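Local coordinates for NAD-dependent formate dehydrogenase gamma subunit (Cupriavidus necator, PDB 6VW7), which binds one [2Fe-2S] cluster in a thioredoxin-like domain and probably takes part in electron transfer within a cytosolic NAD-dependent formate dehydrogenase, at residues A18-A23 with L35-D40; A30-L35 with T69-F74. All blocks are in the same frame, centred on the assembly; numbering follows the deposited sequence.

Contact 1: residues A18-A23 with L35-D40; sequences AAIVAA and LHEIQD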
ATOM      1  N   ALA A  18       2.415 -16.195 -28.507  1.00 29.66           N
ATOM      2  CA  ALA A  18       3.772 -16.215 -29.045  1.00 30.53           C
ATOM      3  C   ALA A  18       4.278 -14.801 -29.320  1.00 29.03           C
ATOM      4  O   ALA A  18       5.455 -14.498 -29.097  1.00 27.63           O
ATOM      5  CB  ALA A  18       3.811 -17.059 -30.323  1.00 34.67           C
ATOM      6  N   ALA A  19       3.404 -13.925 -29.816  1.00 28.86           N
ATOM      7  CA  ALA A  19       3.803 -12.542 -30.072  1.00 29.20           C
ATOM      8  C   ALA A  19       4.051 -11.789 -28.774  1.00 27.19           C
ATOM      9  O   ALA A  19       4.981 -10.977 -28.686  1.00 26.92           O
ATOM     10  CB  ALA A  19       2.731 -11.824 -30.889  1.00 28.13           C
ATOM     11  N   ILE A  20       3.177 -11.986 -27.789  1.00 25.94           N
ATOM     12  CA  ILE A  20       3.366 -11.360 -26.484  1.00 27.81           C
ATOM     13  C   ILE A  20       4.744 -11.705 -25.926  1.00 28.85           C
ATOM     14  O   ILE A  20       5.478 -10.836 -25.424  1.00 26.11           O
ATOM     15  CB  ILE A  20       2.250 -11.797 -25.517  1.00 30.43           C
ATOM     16  CG1 ILE A  20       0.916 -11.101 -25.840  1.00 31.84           C
ATOM     17  CG2 ILE A  20       2.681 -11.587 -24.062  1.00 27.35           C
ATOM     18  CD1 ILE A  20      -0.272 -11.751 -25.123  1.00 31.05           C
ATOM     19  N   VAL A  21       5.111 -12.983 -26.016  1.00 27.73           N
ATOM     20  CA  VAL A  21       6.408 -13.442 -25.521  1.00 26.61           C
ATOM     21  C   VAL A  21       7.532 -12.818 -26.338  1.00 28.22           C
ATOM     22  O   VAL A  21       8.525 -12.327 -25.787  1.00 28.42           O
ATOM     23  CB  VAL A  21       6.459 -14.981 -25.568  1.00 29.25           C
ATOM     24  CG1 VAL A  21       7.854 -15.496 -25.308  1.00 27.70           C
ATOM     25  CG2 VAL A  21       5.434 -15.598 -24.611  1.00 25.77           C
ATOM     26  N   ALA A  22       7.377 -12.811 -27.673  1.00 26.92           N
ATOM     27  CA  ALA A  22       8.435 -12.328 -28.556  1.00 27.87           C
ATOM     28  C   ALA A  22       8.701 -10.837 -28.370  1.00 28.87           C
ATOM     29  O   ALA A  22       9.844 -10.389 -28.528  1.00 29.39           O
ATOM     30  CB  ALA A  22       8.083 -12.616 -30.020  1.00 29.16           C
ATOM     31  N   ALA A  23       7.662 -10.051 -28.085  1.00 26.11           N
ATOM     32  CA  ALA A  23       7.853  -8.623 -27.858  1.00 27.28           C
ATOM     33  C   ALA A  23       8.598  -8.353 -26.550  1.00 28.20           C
ATOM     34  O   ALA A  23       9.212  -7.288 -26.395  1.00 26.67           O
ATOM     35  CB  ALA A  23       6.501  -7.906 -27.823  1.00 26.47           C
ATOM     36  N   LEU A  35       3.894 -13.119 -18.087  1.00 23.09           N
ATOM     37  CA  LEU A  35       2.769 -13.831 -17.490  1.00 23.62           C
ATOM     38  C   LEU A  35       1.588 -12.893 -17.262  1.00 25.39           C
ATOM     39  O   LEU A  35       0.435 -13.280 -17.475  1.00 28.08           O
ATOM     40  CB  LEU A  35       3.197 -14.494 -16.173  1.00 22.79           C
ATOM     41  CG  LEU A  35       4.202 -15.650 -16.290  1.00 24.06           C
ATOM     42  CD1 LEU A  35       4.663 -16.162 -14.889  1.00 22.62           C
ATOM     43  CD2 LEU A  35       3.619 -16.782 -17.093  1.00 26.24           C
ATOM     44  N   HIS A  36       1.859 -11.658 -16.824  1.00 23.65           N
ATOM     45  CA  HIS A  36       0.799 -10.659 -16.678  1.00 25.10           C
ATOM     46  C   HIS A  36       0.101 -10.370 -18.010  1.00 23.28           C
ATOM     47  O   HIS A  36      -1.131 -10.282 -18.074  1.00 24.23           O
ATOM     48  CB  HIS A  36       1.372  -9.365 -16.102  1.00 24.37           C
ATOM     49  CG  HIS A  36       1.555  -9.397 -14.612  1.00 25.45           C
ATOM     50  ND1 HIS A  36       0.524  -9.679 -13.741  1.00 25.69           N
ATOM     51  CD2 HIS A  36       2.650  -9.183 -13.843  1.00 23.95           C
ATOM     52  CE1 HIS A  36       0.972  -9.620 -12.498  1.00 24.41           C
ATOM     53  NE2 HIS A  36       2.261  -9.335 -12.533  1.00 24.53           N
ATOM     54  N   GLU A  37       0.871 -10.170 -19.077  1.00 23.11           N
ATOM     55  CA  GLU A  37       0.241  -9.809 -20.352  1.00 24.09           C
ATOM     56  C   GLU A  37      -0.593 -10.960 -20.913  1.00 25.60           C
ATOM     57  O   GLU A  37      -1.674 -10.733 -21.465  1.00 25.42           O
ATOM     58  CB  GLU A  37       1.294  -9.372 -21.373  1.00 21.92           C
ATOM     59  CG  GLU A  37       0.714  -8.892 -22.726  1.00 33.42           C
ATOM     60  CD  GLU A  37      -0.078  -7.583 -22.636  1.00 37.20           C
ATOM     61  OE1 GLU A  37      -0.151  -6.984 -21.535  1.00 38.42           O
ATOM     62  OE2 GLU A  37      -0.631  -7.153 -23.681  1.00 42.07           O
ATOM     63  N   ILE A  38      -0.109 -12.199 -20.779  1.00 25.36           N
ATOM     64  CA  ILE A  38      -0.899 -13.365 -21.177  1.00 27.10           C
ATOM     65  C   ILE A  38      -2.193 -13.435 -20.372  1.00 26.92           C
ATOM     66  O   ILE A  38      -3.286 -13.538 -20.934  1.00 26.59           O
ATOM     67  CB  ILE A  38      -0.079 -14.662 -21.022  1.00 25.78           C
ATOM     68  CG1 ILE A  38       1.164 -14.632 -21.918  1.00 26.30           C
ATOM     69  CG2 ILE A  38      -0.952 -15.864 -21.378  1.00 25.43           C
ATOM     70  CD1 ILE A  38       2.114 -15.841 -21.729  1.00 24.91           C
ATOM     71  N   GLN A  39      -2.091 -13.376 -19.040  1.00 27.38           N
ATOM     72  CA  GLN A  39      -3.290 -13.419 -18.203  1.00 26.67           C
ATOM     73  C   GLN A  39      -4.214 -12.234 -18.480  1.00 28.05           C
ATOM     74  O   GLN A  39      -5.442 -12.384 -18.478  1.00 29.34           O
ATOM     75  CB  GLN A  39      -2.906 -13.471 -16.715  1.00 24.76           C
ATOM     76  CG  GLN A  39      -4.109 -13.533 -15.766  1.00 26.93           C
ATOM     77  CD  GLN A  39      -3.807 -14.262 -14.473  1.00 30.75           C
ATOM     78  OE1 GLN A  39      -3.305 -15.389 -14.485  1.00 33.41           O
ATOM     79  NE2 GLN A  39      -4.118 -13.626 -13.343  1.00 30.53           N
ATOM     80  N   ASP A  40      -3.645 -11.037 -18.680  1.00 25.64           N
ATOM     81  CA  ASP A  40      -4.475  -9.856 -18.917  1.00 29.69           C
ATOM     82  C   ASP A  40      -5.266  -9.981 -20.212  1.00 32.74           C
ATOM     83  O   ASP A  40      -6.412  -9.531 -20.290  1.00 35.67           O
ATOM     84  CB  ASP A  40      -3.618  -8.585 -18.940  1.00 31.87           C
ATOM     85  CG  ASP A  40      -3.090  -8.202 -17.548  1.00 34.54           C
ATOM     86  OD1 ASP A  40      -3.496  -8.849 -16.558  1.00 34.78           O
ATOM     87  OD2 ASP A  40      -2.259  -7.270 -17.450  1.00 36.10           O
TER
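Glu37 brings the one flat group among the residues that touch here, yet neither the faces nor the edges of its carboxylate meet Ile20; the aliphatic stem, CB and CG, does the packing. Its OE1 instead makes a long, weak ion pair with Arg24, on the helix that carries Ile20. The stem is laid across the isoleucine because CG stands anti to the backbone N (chi1 -177°), and a bend at the next bond (chi2 67°) swings the acid group clear of the hydrocarbon. Glutamate therefore suits a place at the border of the core: two methylenes serve as apolar surface while the charge stays at the partly exposed margin.

Ile20 answers with CG1 and both methyls. CG2 rests on Glu37 CG at 3.6 Å and lies 3.7 Å from Glu37 CB, while Ile20 CD1 lies 3.9 Å from Glu37 CG, since the two chains cross at a slant. The beta-branched side chain is thus a broad wedge, and the same CG2 also faces Ile38 CG1 at 4.0 Å, dipping between two consecutive residues of the partner helix. The next residue, Val21, makes a looser methyl contact, its CG2 4.4 Å from Ile38 CD1. The cohesion between the segments is entirely van der Waals.

The helix segments run nearly antiparallel, at 153° between their directions, their axes 9.8 Å apart at closest approach, a usual spacing for packing through medium-sized aliphatic side chains. They belong to helices 14-24 and 31-42 of the N-terminal helical bundle found in the complex I 24 kDa family. Helix 50-57 packs against both helices, with Ile53 touching Val21 and Ile38 and Ala56 touching Val21.

Contact 2: residues A30-L35 with T69-F74; sequences ALLPIL and TFYHHF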
ATOM      1  N   ALA A  30      11.949 -10.724 -17.732  1.00 25.40           N
ATOM      2  CA  ALA A  30      10.731 -10.619 -18.525  1.00 25.37           C
ATOM      3  C   ALA A  30       9.612 -11.562 -18.088  1.00 24.90           C
ATOM      4  O   ALA A  30       8.478 -11.350 -18.515  1.00 26.75           O
ATOM      5  CB  ALA A  30      11.067 -10.905 -20.002  1.00 26.57           C
ATOM      6  N   LEU A  31       9.883 -12.585 -17.269  1.00 21.53           N
ATOM      7  CA  LEU A  31       8.889 -13.643 -17.074  1.00 23.91           C
ATOM      8  C   LEU A  31       7.586 -13.105 -16.481  1.00 25.45           C
ATOM      9  O   LEU A  31       6.503 -13.401 -17.001  1.00 26.12           O
ATOM     10  CB  LEU A  31       9.450 -14.776 -16.215  1.00 25.22           C
ATOM     11  CG  LEU A  31       8.497 -15.959 -16.020  1.00 27.37           C
ATOM     12  CD1 LEU A  31       7.864 -16.366 -17.347  1.00 28.92           C
ATOM     13  CD2 LEU A  31       9.230 -17.153 -15.401  1.00 27.57           C
ATOM     14  N   LEU A  32       7.656 -12.350 -15.366  1.00 23.38           N
ATOM     15  CA  LEU A  32       6.423 -11.827 -14.771  1.00 22.69           C
ATOM     16  C   LEU A  32       5.678 -10.854 -15.685  1.00 22.50           C
ATOM     17  O   LEU A  32       4.439 -10.931 -15.730  1.00 23.57           O
ATOM     18  CB  LEU A  32       6.697 -11.177 -13.403  1.00 22.21           C
ATOM     19  CG  LEU A  32       6.426 -12.106 -12.216  1.00 24.28           C
ATOM     20  CD1 LEU A  32       7.491 -13.173 -12.165  1.00 24.91           C
ATOM     21  CD2 LEU A  32       6.351 -11.364 -10.850  1.00 26.47           C
ATOM     22  N   PRO A  33       6.324  -9.872 -16.349  1.00 20.28           N
ATOM     23  CA  PRO A  33       5.574  -9.067 -17.339  1.00 22.73           C
ATOM     24  C   PRO A  33       4.931  -9.914 -18.420  1.00 23.97           C
ATOM     25  O   PRO A  33       3.828  -9.595 -18.888  1.00 23.88           O
ATOM     26  CB  PRO A  33       6.640  -8.122 -17.908  1.00 23.21           C
ATOM     27  CG  PRO A  33       7.603  -7.932 -16.708  1.00 22.01           C
ATOM     28  CD  PRO A  33       7.669  -9.308 -16.089  1.00 21.21           C
ATOM     29  N   ILE A  34       5.599 -10.988 -18.846  1.00 24.41           N
ATOM     30  CA  ILE A  34       5.010 -11.865 -19.858  1.00 26.39           C
ATOM     31  C   ILE A  34       3.777 -12.560 -19.295  1.00 25.37           C
ATOM     32  O   ILE A  34       2.715 -12.585 -19.926  1.00 23.86           O
ATOM     33  CB  ILE A  34       6.051 -12.885 -20.358  1.00 23.73           C
ATOM     34  CG1 ILE A  34       7.071 -12.204 -21.266  1.00 24.28           C
ATOM     35  CG2 ILE A  34       5.374 -14.062 -21.064  1.00 23.38           C
ATOM     36  CD1 ILE A  34       8.225 -13.110 -21.699  1.00 23.26           C
ATOM     37  N   LEU A  35       3.894 -13.119 -18.087  1.00 23.09           N
ATOM     38  CA  LEU A  35       2.769 -13.831 -17.490  1.00 23.62           C
ATOM     39  C   LEU A  35       1.588 -12.893 -17.262  1.00 25.39           C
ATOM     40  O   LEU A  35       0.435 -13.280 -17.475  1.00 28.08           O
ATOM     41  CB  LEU A  35       3.197 -14.494 -16.173  1.00 22.79           C
ATOM     42  CG  LEU A  35       4.202 -15.650 -16.290  1.00 24.06           C
ATOM     43  CD1 LEU A  35       4.663 -16.162 -14.889  1.00 22.62           C
ATOM     44  CD2 LEU A  35       3.619 -16.782 -17.093  1.00 26.24           C
ATOM     45  N   THR A  69       3.056 -21.296 -10.515  1.00 34.40           N
ATOM     46  CA  THR A  69       2.482 -21.915  -9.329  1.00 36.00           C
ATOM     47  C   THR A  69       2.759 -21.111  -8.060  1.00 35.29           C
ATOM     48  O   THR A  69       1.918 -21.078  -7.153  1.00 35.51           O
ATOM     49  CB  THR A  69       3.028 -23.343  -9.196  1.00 36.59           C
ATOM     50  OG1 THR A  69       2.497 -24.145 -10.259  1.00 40.22           O
ATOM     51  CG2 THR A  69       2.646 -23.961  -7.870  1.00 39.71           C
ATOM     52  N   PHE A  70       3.912 -20.448  -7.981  1.00 35.09           N
ATOM     53  CA  PHE A  70       4.284 -19.736  -6.760  1.00 32.51           C
ATOM     54  C   PHE A  70       3.365 -18.547  -6.496  1.00 32.34           C
ATOM     55  O   PHE A  70       2.988 -18.284  -5.348  1.00 30.00           O
ATOM     56  CB  PHE A  70       5.745 -19.271  -6.863  1.00 31.96           C
ATOM     57  CG  PHE A  70       6.258 -18.546  -5.624  1.00 32.28           C
ATOM     58  CD1 PHE A  70       6.843 -19.258  -4.585  1.00 33.03           C
ATOM     59  CD2 PHE A  70       6.175 -17.160  -5.520  1.00 31.75           C
ATOM     60  CE1 PHE A  70       7.316 -18.601  -3.447  1.00 33.33           C
ATOM     61  CE2 PHE A  70       6.650 -16.493  -4.395  1.00 32.38           C
ATOM     62  CZ  PHE A  70       7.225 -17.228  -3.347  1.00 33.13           C
ATOM     63  N   TYR A  71       2.999 -17.806  -7.535  1.00 31.50           N
ATOM     64  CA  TYR A  71       2.344 -16.517  -7.362  1.00 31.36           C
ATOM     65  C   TYR A  71       0.833 -16.690  -7.452  1.00 33.31           C
ATOM     66  O   TYR A  71       0.310 -17.068  -8.506  1.00 35.70           O
ATOM     67  CB  TYR A  71       2.846 -15.514  -8.402  1.00 27.91           C
ATOM     68  CG  TYR A  71       4.283 -15.056  -8.190  1.00 25.70           C
ATOM     69  CD1 TYR A  71       4.611 -14.083  -7.236  1.00 27.51           C
ATOM     70  CD2 TYR A  71       5.312 -15.589  -8.955  1.00 27.37           C
ATOM     71  CE1 TYR A  71       5.955 -13.662  -7.054  1.00 26.49           C
ATOM     72  CE2 TYR A  71       6.633 -15.185  -8.787  1.00 29.06           C
ATOM     73  CZ  TYR A  71       6.952 -14.235  -7.824  1.00 27.07           C
ATOM     74  OH  TYR A  71       8.262 -13.850  -7.692  1.00 25.41           O
ATOM     75  N   HIS A  72       0.136 -16.363  -6.359  1.00 34.08           N
ATOM     76  CA  HIS A  72      -1.307 -16.556  -6.265  0.55 35.05           C
ATOM     77  C   HIS A  72      -2.081 -15.732  -7.286  1.00 32.62           C
ATOM     78  O   HIS A  72      -3.220 -16.077  -7.613  1.00 33.67           O
ATOM     79  CB  HIS A  72      -1.783 -16.199  -4.851  0.55 37.32           C
ATOM     80  CG  HIS A  72      -1.214 -17.078  -3.777  0.55 39.94           C
ATOM     81  ND1 HIS A  72      -0.657 -16.575  -2.619  0.55 39.37           N
ATOM     82  CD2 HIS A  72      -1.132 -18.426  -3.676  0.55 41.33           C
ATOM     83  CE1 HIS A  72      -0.247 -17.575  -1.857  0.55 41.28           C
ATOM     84  NE2 HIS A  72      -0.527 -18.708  -2.474  0.55 41.67           N
ATOM     85  N   HIS A  73      -1.510 -14.630  -7.766  1.00 28.36           N
ATOM     86  CA  HIS A  73      -2.247 -13.817  -8.722  1.00 27.62           C
ATOM     87  C   HIS A  73      -2.518 -14.576 -10.019  1.00 27.11           C
ATOM     88  O   HIS A  73      -3.567 -14.376 -10.639  1.00 30.38           O
ATOM     89  CB  HIS A  73      -1.493 -12.513  -9.002  1.00 27.39           C
ATOM     90  CG  HIS A  73      -2.135 -11.650 -10.042  1.00 25.92           C
ATOM     91  ND1 HIS A  73      -3.199 -10.819  -9.768  1.00 27.19           N
ATOM     92  CD2 HIS A  73      -1.862 -11.492 -11.359  1.00 26.14           C
ATOM     93  CE1 HIS A  73      -3.565 -10.193 -10.877  1.00 27.22           C
ATOM     94  NE2 HIS A  73      -2.763 -10.577 -11.852  1.00 26.03           N
ATOM     95  N   PHE A  74      -1.629 -15.488 -10.412  1.00 26.99           N
ATOM     96  CA  PHE A  74      -1.707 -16.130 -11.729  1.00 27.38           C
ATOM     97  C   PHE A  74      -2.636 -17.336 -11.685  1.00 31.53           C
ATOM     98  O   PHE A  74      -2.561 -18.149 -10.763  1.00 32.40           O
ATOM     99  CB  PHE A  74      -0.315 -16.568 -12.200  1.00 26.17           C
ATOM    100  CG  PHE A  74       0.625 -15.416 -12.471  1.00 26.53           C
ATOM    101  CD1 PHE A  74       0.212 -14.330 -13.228  1.00 25.56           C
ATOM    102  CD2 PHE A  74       1.919 -15.426 -11.974  1.00 25.64           C
ATOM    103  CE1 PHE A  74       1.069 -13.263 -13.475  1.00 25.51           C
ATOM    104  CE2 PHE A  74       2.783 -14.365 -12.216  1.00 25.69           C
ATOM    105  CZ  PHE A  74       2.366 -13.284 -12.953  1.00 25.58           C
TER
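Tyr71 OH is gripped by two groups of the beta subunit, hydrogen-bonding to the carbonyl O of Arg285 and to OG of Ser281, while the ring behind it packs on Leu32 of its own chain. Tyrosine fits because its ring can lie in the core and its hydroxyl can still reach the subunit interface. Phe70 CD2 sits over the centre of one ring face, 3.6 Å above the plane; Leu32 CD2 covers the opposite face nearer the rim, at a height of 4.2 Å. The second methyl, Leu32 CD1, approaches Tyr71 CE2 to 4.0 Å. An unusual Leu32 chi1 of -97°, well off a staggered value, carries the branch toward the two aromatic rings.

In the helical N-terminal bundle of this 24 kDa-type subunit, the chain leaves helix 61-70 at Tyr71 and folds into a type I beta turn, closed by Phe74 N to Tyr71 O at 3.1 Å. The turn sends both rings toward helix 31-42.

Phe74 turns one face to Leu35. Leu35 CB makes a CH-pi contact 3.9 Å from the ring centroid, 25° off the normal, and Leu35 CD1 lies 3.7 Å from Phe74 CE2. Leu32 CG flanks the same Phe74 CE2 at 4.3 Å, and Val67 of helix 61-70 backs both leucines.

Helix 31-42 is common to the two contacts, whose centres lie about 11 Å apart: contact 1 uses one flank of it against helix 14-24, contact 2 another against the turn after helix 61-70. Leu35 belongs to both ranges, but it touches across only in contact 2. The two are joined directly by a probable hydrogen bond of 2.9 Å from Gln39 NE2 to His73 O, and His36 ND1 packs 3.6 Å from Phe74 CE1. Ile53, already against contact 1, also touches Leu35, linking the cores. Both contacts lie away from the [2Fe-2S] site; both reach the beta subunit, contact 2 far more widely, contact 1 through His36.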